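Local atomic coordinates of SYE1 (PDB entry 4AWT), a protein that binds flavin mononucleotide and probably uses it to reduce carbon-carbon double bonds at the expense of a nicotinamide cofactor. Residues I160-M171 against E216-I225; G226-L234 against A255-V265. The protein carries 1 engineered substitution. One frame throughout, in Å; residues are numbered along the deposited sequence. Where two conformers were deposited one is given.

Contact 1. Residues I160-M171 against E216-I225; sequences IADYRQAALNAM and EVVAALVDAI
Residues 160-171 and 216-225 pack as two neighbouring outer helices of the barrel, Ile160 lying against Val217 at one end and Met171 against Ile225 at the other. Their axes come within 8.6 Å and run the same way at 32°, a closeness consistent with the short side chains of Ala167, Ala220 and Ala224 at the interface. On the side turned to the strands, Val217 CG1 lies over one face of the Tyr163 ring, a CH-pi contact 4.0 Å from the ring centroid and 24° off its normal. Leu221 CD2 follows, resting against Ala167 CB at 3.7 Å. At the far end Met171 CG meets Ile225 CG2 at 3.6 Å, the two side chains crossing at about a right angle. The outward side is polar: with CG anti to the backbone N (chi1 -160°), Arg164 runs extended across Ala220 and Ala224 to place NH2 2.9 Å from Asp223 OD2 in a salt bridge. Asp223 OD2 lies in the guanidinium plane, whereas NH2 approaches it from above the carboxylate plane. Ala224 CB lies over one guanidinium face, toward its rim, and a water accepts from Arg164 NE, returning a weak bond to Asp223 OD2. Inward, Tyr163 and Val217 touch Leu180 of strand 177-181. Such helix pairs, laid round a closed sheet of eight parallel strands, make the outer layer of the (beta/alpha)8 TIM barrel, the fold of this flavoenzyme family.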
# COMPACT_ATOMS: atom_id res chain seq x y z
N ILE A 160 -6.02 4.57 15.78
CA ILE A 160 -4.60 4.72 16.08
C ILE A 160 -4.09 3.49 16.85
O ILE A 160 -3.04 2.94 16.54
CB ILE A 160 -4.30 6.04 16.82
CG1 ILE A 160 -4.56 7.22 15.89
CG2 ILE A 160 -2.92 6.04 17.38
CD1 ILE A 160 -4.61 8.56 16.60
N ALA A 161 -4.87 3.06 17.86
CA ALA A 161 -4.47 1.89 18.64
C ALA A 161 -4.39 0.64 17.75
O ALA A 161 -3.49 -0.18 17.95
CB ALA A 161 -5.46 1.67 19.79
N ASP A 162 -5.32 0.52 16.84
CA ASP A 162 -5.33 -0.63 15.93
C ASP A 162 -4.10 -0.60 15.00
O ASP A 162 -3.49 -1.63 14.74
CB ASP A 162 -6.60 -0.67 15.13
CG ASP A 162 -7.87 -0.95 15.93
OD1 ASP A 162 -7.76 -1.42 17.09
OD2 ASP A 162 -8.95 -0.74 15.36
N TYR A 163 -3.75 0.59 14.50
CA TYR A 163 -2.53 0.69 13.70
C TYR A 163 -1.30 0.33 14.49
O TYR A 163 -0.42 -0.39 14.03
CB TYR A 163 -2.38 2.09 13.13
CG TYR A 163 -3.06 2.39 11.83
CD1 TYR A 163 -2.67 1.75 10.66
CD2 TYR A 163 -4.09 3.33 11.74
CE1 TYR A 163 -3.29 2.03 9.46
CE2 TYR A 163 -4.68 3.65 10.54
CZ TYR A 163 -4.29 2.98 9.38
OH TYR A 163 -4.89 3.35 8.21
N ARG A 164 -1.22 0.85 15.72
CA ARG A 164 -0.06 0.61 16.56
C ARG A 164 0.12 -0.88 16.80
O ARG A 164 1.21 -1.44 16.68
CB ARG A 164 -0.24 1.41 17.88
CG ARG A 164 1.08 1.62 18.61
CD ARG A 164 0.81 2.24 19.99
NE ARG A 164 2.03 2.61 20.66
CZ ARG A 164 2.88 1.74 21.16
NH1 ARG A 164 2.65 0.43 21.15
NH2 ARG A 164 4.00 2.18 21.73
N GLN A 165 -0.99 -1.53 17.18
CA GLN A 165 -0.91 -2.95 17.44
C GLN A 165 -0.61 -3.74 16.18
O GLN A 165 0.12 -4.74 16.23
CB GLN A 165 -2.21 -3.44 18.10
CG GLN A 165 -2.12 -4.90 18.52
CD GLN A 165 -1.03 -5.18 19.51
OE1 GLN A 165 -0.20 -6.17 19.36
NE2 GLN A 165 -0.90 -4.39 20.52
N ALA A 166 -1.16 -3.31 15.04
CA ALA A 166 -0.89 -4.00 13.79
C ALA A 166 0.58 -3.95 13.44
O ALA A 166 1.13 -4.90 12.89
CB ALA A 166 -1.70 -3.42 12.66
N ALA A 167 1.26 -2.83 13.77
CA ALA A 167 2.69 -2.74 13.54
C ALA A 167 3.45 -3.76 14.37
O ALA A 167 4.37 -4.44 13.91
CB ALA A 167 3.17 -1.34 13.79
N LEU A 168 3.07 -3.89 15.67
CA LEU A 168 3.68 -4.89 16.52
C LEU A 168 3.39 -6.29 15.97
O LEU A 168 4.27 -7.17 15.99
CB LEU A 168 3.17 -4.77 17.96
CG LEU A 168 3.55 -3.46 18.64
CD1 LEU A 168 2.85 -3.45 20.02
CD2 LEU A 168 5.03 -3.32 18.80
N ASN A 169 2.16 -6.51 15.51
CA ASN A 169 1.80 -7.81 14.95
C ASN A 169 2.66 -8.12 13.71
O ASN A 169 3.06 -9.27 13.51
CB ASN A 169 0.34 -7.81 14.59
CG ASN A 169 -0.59 -7.73 15.78
OD1 ASN A 169 -0.16 -7.86 16.94
ND2 ASN A 169 -1.85 -7.53 15.48
N ALA A 170 2.91 -7.11 12.89
CA ALA A 170 3.75 -7.32 11.72
C ALA A 170 5.16 -7.73 12.12
O ALA A 170 5.77 -8.60 11.50
CB ALA A 170 3.80 -6.05 10.88
N MET A 171 5.69 -7.15 13.20
CA MET A 171 7.00 -7.55 13.67
C MET A 171 6.95 -8.98 14.19
O MET A 171 7.88 -9.77 13.93
CB MET A 171 7.56 -6.60 14.71
CG MET A 171 7.78 -5.17 14.22
SD MET A 171 8.81 -5.00 12.75
CE MET A 171 7.63 -5.02 11.45
N GLU A 216 -0.53 11.70 13.73
CA GLU A 216 -0.72 10.94 14.92
C GLU A 216 -0.58 9.45 14.71
O GLU A 216 -0.04 8.72 15.56
CB GLU A 216 -2.09 11.28 15.53
CG GLU A 216 -2.13 12.71 16.05
CD GLU A 216 -3.46 13.16 16.60
OE1 GLU A 216 -4.43 12.37 16.51
OE2 GLU A 216 -3.58 14.29 17.08
N VAL A 217 -1.06 8.94 13.56
CA VAL A 217 -0.87 7.54 13.23
C VAL A 217 0.61 7.24 13.07
O VAL A 217 1.11 6.26 13.62
CB VAL A 217 -1.69 7.15 11.98
CG1 VAL A 217 -1.31 5.73 11.53
CG2 VAL A 217 -3.18 7.23 12.23
N VAL A 218 1.33 8.08 12.29
CA VAL A 218 2.77 7.85 12.10
C VAL A 218 3.49 7.90 13.42
O VAL A 218 4.38 7.09 13.68
CB VAL A 218 3.32 8.80 11.05
CG1 VAL A 218 4.84 8.74 11.00
CG2 VAL A 218 2.72 8.47 9.69
N ALA A 219 3.14 8.86 14.29
CA ALA A 219 3.83 8.92 15.58
C ALA A 219 3.67 7.63 16.34
O ALA A 219 4.63 7.15 16.95
CB ALA A 219 3.26 10.08 16.42
N ALA A 220 2.47 7.05 16.33
CA ALA A 220 2.24 5.81 17.04
C ALA A 220 3.01 4.64 16.42
O ALA A 220 3.56 3.81 17.13
CB ALA A 220 0.76 5.50 17.07
N LEU A 221 3.05 4.59 15.08
CA LEU A 221 3.81 3.52 14.41
C LEU A 221 5.26 3.59 14.73
O LEU A 221 5.91 2.57 15.02
CB LEU A 221 3.56 3.63 12.90
CG LEU A 221 2.14 3.36 12.44
CD1 LEU A 221 1.96 3.81 11.00
CD2 LEU A 221 1.78 1.90 12.57
N VAL A 222 5.83 4.82 14.67
CA VAL A 222 7.24 4.99 15.00
C VAL A 222 7.49 4.63 16.43
O VAL A 222 8.52 4.00 16.76
CB VAL A 222 7.64 6.44 14.67
CG1 VAL A 222 8.98 6.78 15.29
CG2 VAL A 222 7.63 6.69 13.18
N ASP A 223 6.61 5.07 17.34
CA ASP A 223 6.82 4.70 18.76
C ASP A 223 6.81 3.21 18.95
O ASP A 223 7.55 2.69 19.77
CB ASP A 223 5.71 5.36 19.58
CG ASP A 223 5.90 5.33 21.05
OD1 ASP A 223 6.95 5.87 21.47
OD2 ASP A 223 5.01 4.85 21.79
N ALA A 224 5.98 2.50 18.21
CA ALA A 224 5.87 1.06 18.39
C ALA A 224 7.09 0.32 17.87
O ALA A 224 7.56 -0.59 18.53
CB ALA A 224 4.60 0.57 17.69
N ILE A 225 7.55 0.63 16.64
CA ILE A 225 8.53 -0.23 15.99
C ILE A 225 9.76 0.46 15.49
O ILE A 225 10.67 -0.20 15.01
CB ILE A 225 7.91 -1.11 14.86
CG1 ILE A 225 7.52 -0.28 13.63
CG2 ILE A 225 6.75 -1.90 15.42
CD1 ILE A 225 7.15 -1.16 12.46
O HOH W 1 1.81 5.49 20.92

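Contact 2. Residues G226-L234 against A255-V265; sequences GAERVGVRL and AAALLNKHRIV. With FMN (flavin mononucleotide), chain B.
Val230 O accepts a hydrogen bond from Val265 N at 2.9 Å, joining the start of strand 230-234 to the chain that follows helix 248-261. Ile264 CB sits 3.3 Å from that same oxygen, and with CG1 between its backbone N and carbonyl carbon (chi1 66°) the side chain sends CD1 to Val232 CG2 at 3.6 Å. Leu259 CD1 fills the next place, touching Val232 CG1 and meeting Leu234 CD1 tip to tip at 4.0 Å; Ala255 CB completes the apolar row. Strand and helix run antiparallel (175°), as in the beta-alpha-beta crossover that leads on to strand 266-270. The helix is followed by a Schellman motif at Arg263, whose N bonds Asn260 O; that oxygen also accepts from Arg263 NH1, from the opposite face of its plane. On the other side of the strand Arg233 points into the barrel, where NH1 donates to FMN O2 at 2.8 Å and to O2' at 3.0 Å, while NH2 reaches O3' at 2.8 Å. A leucine in its place would probably leave flavin O2 and the ribityl hydroxyls without these donors. Backbone bonds from Val232 to Tyr266 and His268, and from Gly231 to Ile178 and Leu180, fix the strand that carries Arg233.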
# COMPACT_ATOMS: atom_id res chain seq x y z
N GLY A 226 9.84 1.79 15.60
CA GLY A 226 11.01 2.52 15.17
C GLY A 226 10.85 3.10 13.77
O GLY A 226 10.32 2.45 12.87
N ALA A 227 11.34 4.32 13.58
CA ALA A 227 11.18 5.01 12.30
C ALA A 227 11.86 4.28 11.17
O ALA A 227 11.39 4.35 10.02
CB ALA A 227 11.75 6.42 12.44
N GLU A 228 12.94 3.57 11.44
CA GLU A 228 13.67 2.83 10.42
C GLU A 228 12.88 1.66 9.86
O GLU A 228 13.30 1.06 8.86
CB GLU A 228 15.03 2.36 10.93
CG GLU A 228 15.05 1.22 11.92
CD GLU A 228 14.54 1.43 13.33
OE1 GLU A 228 14.28 2.56 13.84
OE2 GLU A 228 14.36 0.39 14.02
N ARG A 229 11.75 1.33 10.47
CA ARG A 229 10.87 0.24 10.05
C ARG A 229 9.51 0.74 9.57
O ARG A 229 8.61 -0.08 9.39
CB ARG A 229 10.74 -0.79 11.15
CG ARG A 229 12.06 -1.49 11.45
CD ARG A 229 11.90 -2.76 12.26
NE ARG A 229 11.50 -2.52 13.56
CZ ARG A 229 11.45 -3.46 14.50
NH1 ARG A 229 11.75 -4.71 14.26
NH2 ARG A 229 11.05 -3.06 15.74
N VAL A 230 9.37 2.05 9.34
CA VAL A 230 8.09 2.62 8.95
C VAL A 230 8.26 3.34 7.62
O VAL A 230 9.00 4.32 7.51
CB VAL A 230 7.55 3.59 9.99
CG1 VAL A 230 6.30 4.31 9.50
CG2 VAL A 230 7.26 2.86 11.31
N GLY A 231 7.50 2.89 6.60
CA GLY A 231 7.32 3.62 5.35
C GLY A 231 5.89 4.10 5.27
O GLY A 231 5.01 3.60 5.99
N VAL A 232 5.62 5.06 4.38
CA VAL A 232 4.30 5.59 4.18
C VAL A 232 4.04 5.72 2.69
O VAL A 232 4.91 6.19 1.96
CB VAL A 232 4.10 6.94 4.88
CG1 VAL A 232 2.73 7.54 4.60
CG2 VAL A 232 4.33 6.81 6.38
N ARG A 233 2.82 5.38 2.25
CA ARG A 233 2.39 5.54 0.88
C ARG A 233 1.39 6.68 0.78
O ARG A 233 0.42 6.74 1.54
CB ARG A 233 1.78 4.25 0.34
CG ARG A 233 1.84 4.20 -1.19
CD ARG A 233 1.43 2.88 -1.78
NE ARG A 233 2.00 2.75 -3.12
CZ ARG A 233 1.58 1.97 -4.10
NH1 ARG A 233 0.44 1.35 -4.05
NH2 ARG A 233 2.33 1.88 -5.20
N LEU A 234 1.62 7.57 -0.20
CA LEU A 234 0.77 8.72 -0.51
C LEU A 234 0.40 8.71 -1.98
O LEU A 234 1.15 8.19 -2.82
CB LEU A 234 1.46 10.06 -0.18
CG LEU A 234 1.82 10.27 1.28
CD1 LEU A 234 2.55 11.61 1.42
CD2 LEU A 234 0.61 10.23 2.22
N ALA A 255 2.94 17.33 3.53
CA ALA A 255 2.89 15.96 4.08
C ALA A 255 4.27 15.34 4.03
O ALA A 255 4.71 14.68 4.98
CB ALA A 255 1.91 15.11 3.35
N ALA A 256 4.98 15.52 2.92
CA ALA A 256 6.32 14.97 2.80
C ALA A 256 7.24 15.53 3.86
O ALA A 256 8.05 14.82 4.47
CB ALA A 256 6.85 15.24 1.40
N ALA A 257 7.17 16.87 4.11
CA ALA A 257 8.00 17.46 5.13
C ALA A 257 7.62 16.98 6.54
O ALA A 257 8.50 16.78 7.39
CB ALA A 257 7.87 18.99 5.07
N LEU A 258 6.34 16.77 6.79
CA LEU A 258 5.89 16.21 8.06
C LEU A 258 6.49 14.85 8.27
O LEU A 258 6.98 14.48 9.37
CB LEU A 258 4.36 16.19 8.01
CG LEU A 258 3.54 15.68 9.18
CD1 LEU A 258 2.15 16.27 9.19
CD2 LEU A 258 3.37 14.17 9.12
N LEU A 259 6.42 14.01 7.23
CA LEU A 259 6.94 12.67 7.34
C LEU A 259 8.46 12.65 7.49
O LEU A 259 9.03 11.82 8.17
CB LEU A 259 6.45 11.86 6.14
CG LEU A 259 4.92 11.66 6.11
CD1 LEU A 259 4.53 10.99 4.79
CD2 LEU A 259 4.44 10.85 7.30
N ASN A 260 9.11 13.63 6.83
CA ASN A 260 10.54 13.80 7.00
C ASN A 260 10.88 14.04 8.48
O ASN A 260 11.88 13.54 8.98
CB ASN A 260 11.01 14.94 6.14
CG ASN A 260 12.51 14.97 6.03
OD1 ASN A 260 13.08 14.03 5.44
ND2 ASN A 260 13.17 15.94 6.59
N LYS A 261 10.07 14.86 9.15
CA LYS A 261 10.28 15.17 10.58
C LYS A 261 10.25 13.91 11.43
O LYS A 261 10.97 13.76 12.41
CB LYS A 261 9.21 16.11 11.12
CG LYS A 261 9.30 17.56 10.75
CD LYS A 261 8.49 18.55 11.55
CE LYS A 261 9.22 19.89 11.60
NZ LYS A 261 8.44 20.96 12.32
N HIS A 262 9.36 12.98 11.08
CA HIS A 262 9.28 11.69 11.75
C HIS A 262 10.39 10.74 11.36
O HIS A 262 10.50 9.67 11.98
CB HIS A 262 7.94 11.02 11.45
CG HIS A 262 6.78 11.62 12.17
ND1 HIS A 262 6.55 11.40 13.51
CD2 HIS A 262 5.79 12.38 11.73
CE1 HIS A 262 5.47 12.02 13.84
NE2 HIS A 262 4.95 12.63 12.79
N ARG A 263 11.18 11.07 10.35
CA ARG A 263 12.32 10.27 9.94
C ARG A 263 11.86 8.89 9.45
O ARG A 263 12.60 7.89 9.58
CB ARG A 263 13.42 10.17 11.00
CG ARG A 263 14.00 11.55 11.32
CD ARG A 263 14.78 12.13 10.15
NE ARG A 263 15.58 13.31 10.50
CZ ARG A 263 15.29 14.58 10.40
NH1 ARG A 263 14.13 14.98 9.93
NH2 ARG A 263 16.13 15.55 10.76
N ILE A 264 10.71 8.80 8.83
CA ILE A 264 10.26 7.54 8.29
C ILE A 264 11.31 7.06 7.25
O ILE A 264 11.97 7.86 6.59
CB ILE A 264 8.87 7.60 7.67
CG1 ILE A 264 8.76 8.47 6.44
CG2 ILE A 264 7.82 7.99 8.75
CD1 ILE A 264 7.47 8.34 5.68
N VAL A 265 11.44 5.75 7.12
CA VAL A 265 12.52 5.18 6.34
C VAL A 265 12.31 5.33 4.84
O VAL A 265 13.29 5.44 4.08
CB VAL A 265 12.78 3.71 6.75
CG1 VAL A 265 11.77 2.73 6.18
CG2 VAL A 265 14.17 3.29 6.40
N1 FMN B . -1.89 -0.44 -3.97
C2 FMN B . -1.81 -0.44 -2.64
O2 FMN B . -1.26 0.50 -2.01
N3 FMN B . -2.34 -1.50 -1.91
C4 FMN B . -2.96 -2.59 -2.50
O4 FMN B . -3.31 -3.55 -1.77
C4A FMN B . -3.14 -2.51 -3.88
N5 FMN B . -3.83 -3.52 -4.56
C5A FMN B . -3.62 -3.63 -5.96
C6 FMN B . -4.06 -4.74 -6.62
C7 FMN B . -3.85 -4.92 -8.01
C7M FMN B . -4.25 -6.22 -8.65
C8 FMN B . -3.23 -3.91 -8.70
C8M FMN B . -2.93 -4.03 -10.18
C9 FMN B . -2.78 -2.76 -8.02
C9A FMN B . -2.96 -2.61 -6.65
N10 FMN B . -2.46 -1.48 -5.96
C10 FMN B . -2.49 -1.47 -4.58
C1' FMN B . -1.72 -0.46 -6.70
C2' FMN B . -0.29 -0.88 -7.07
O2' FMN B . 0.53 -0.96 -5.92
C3' FMN B . 0.38 0.10 -8.01
O3' FMN B . 0.61 1.36 -7.39
C4' FMN B . -0.35 0.33 -9.34
O4' FMN B . -0.80 -0.89 -9.92
C5' FMN B . 0.46 1.16 -10.32
O5' FMN B . 1.68 0.50 -10.68
P FMN B . 1.76 -0.31 -12.08
O1P FMN B . 0.84 -1.50 -11.94
O2P FMN B . 1.31 0.63 -13.17
O3P FMN B . 3.22 -0.70 -12.17

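Both contacts belong to the same barrel, with helix 212-225 leading directly into strand 230-234, and both are partly buried, but they join different layers. Contact 1 packs helix on helix in the outer layer; contact 2 packs helix on strand. Both are chiefly apolar, contact 1 adding a solvent-side ion pair and contact 2 a backbone bond. Only contact 2 reaches the flavin, through the inward face of its strand, whereas the Tyr163 side chain of contact 1 stays about 11 Å from it. Val218 of helix 212-225 packs on Leu259 and His262, and Met171 of helix 153-172 on Arg229, so the contacts touch through both helices of contact 1, their centres about 13 Å apart.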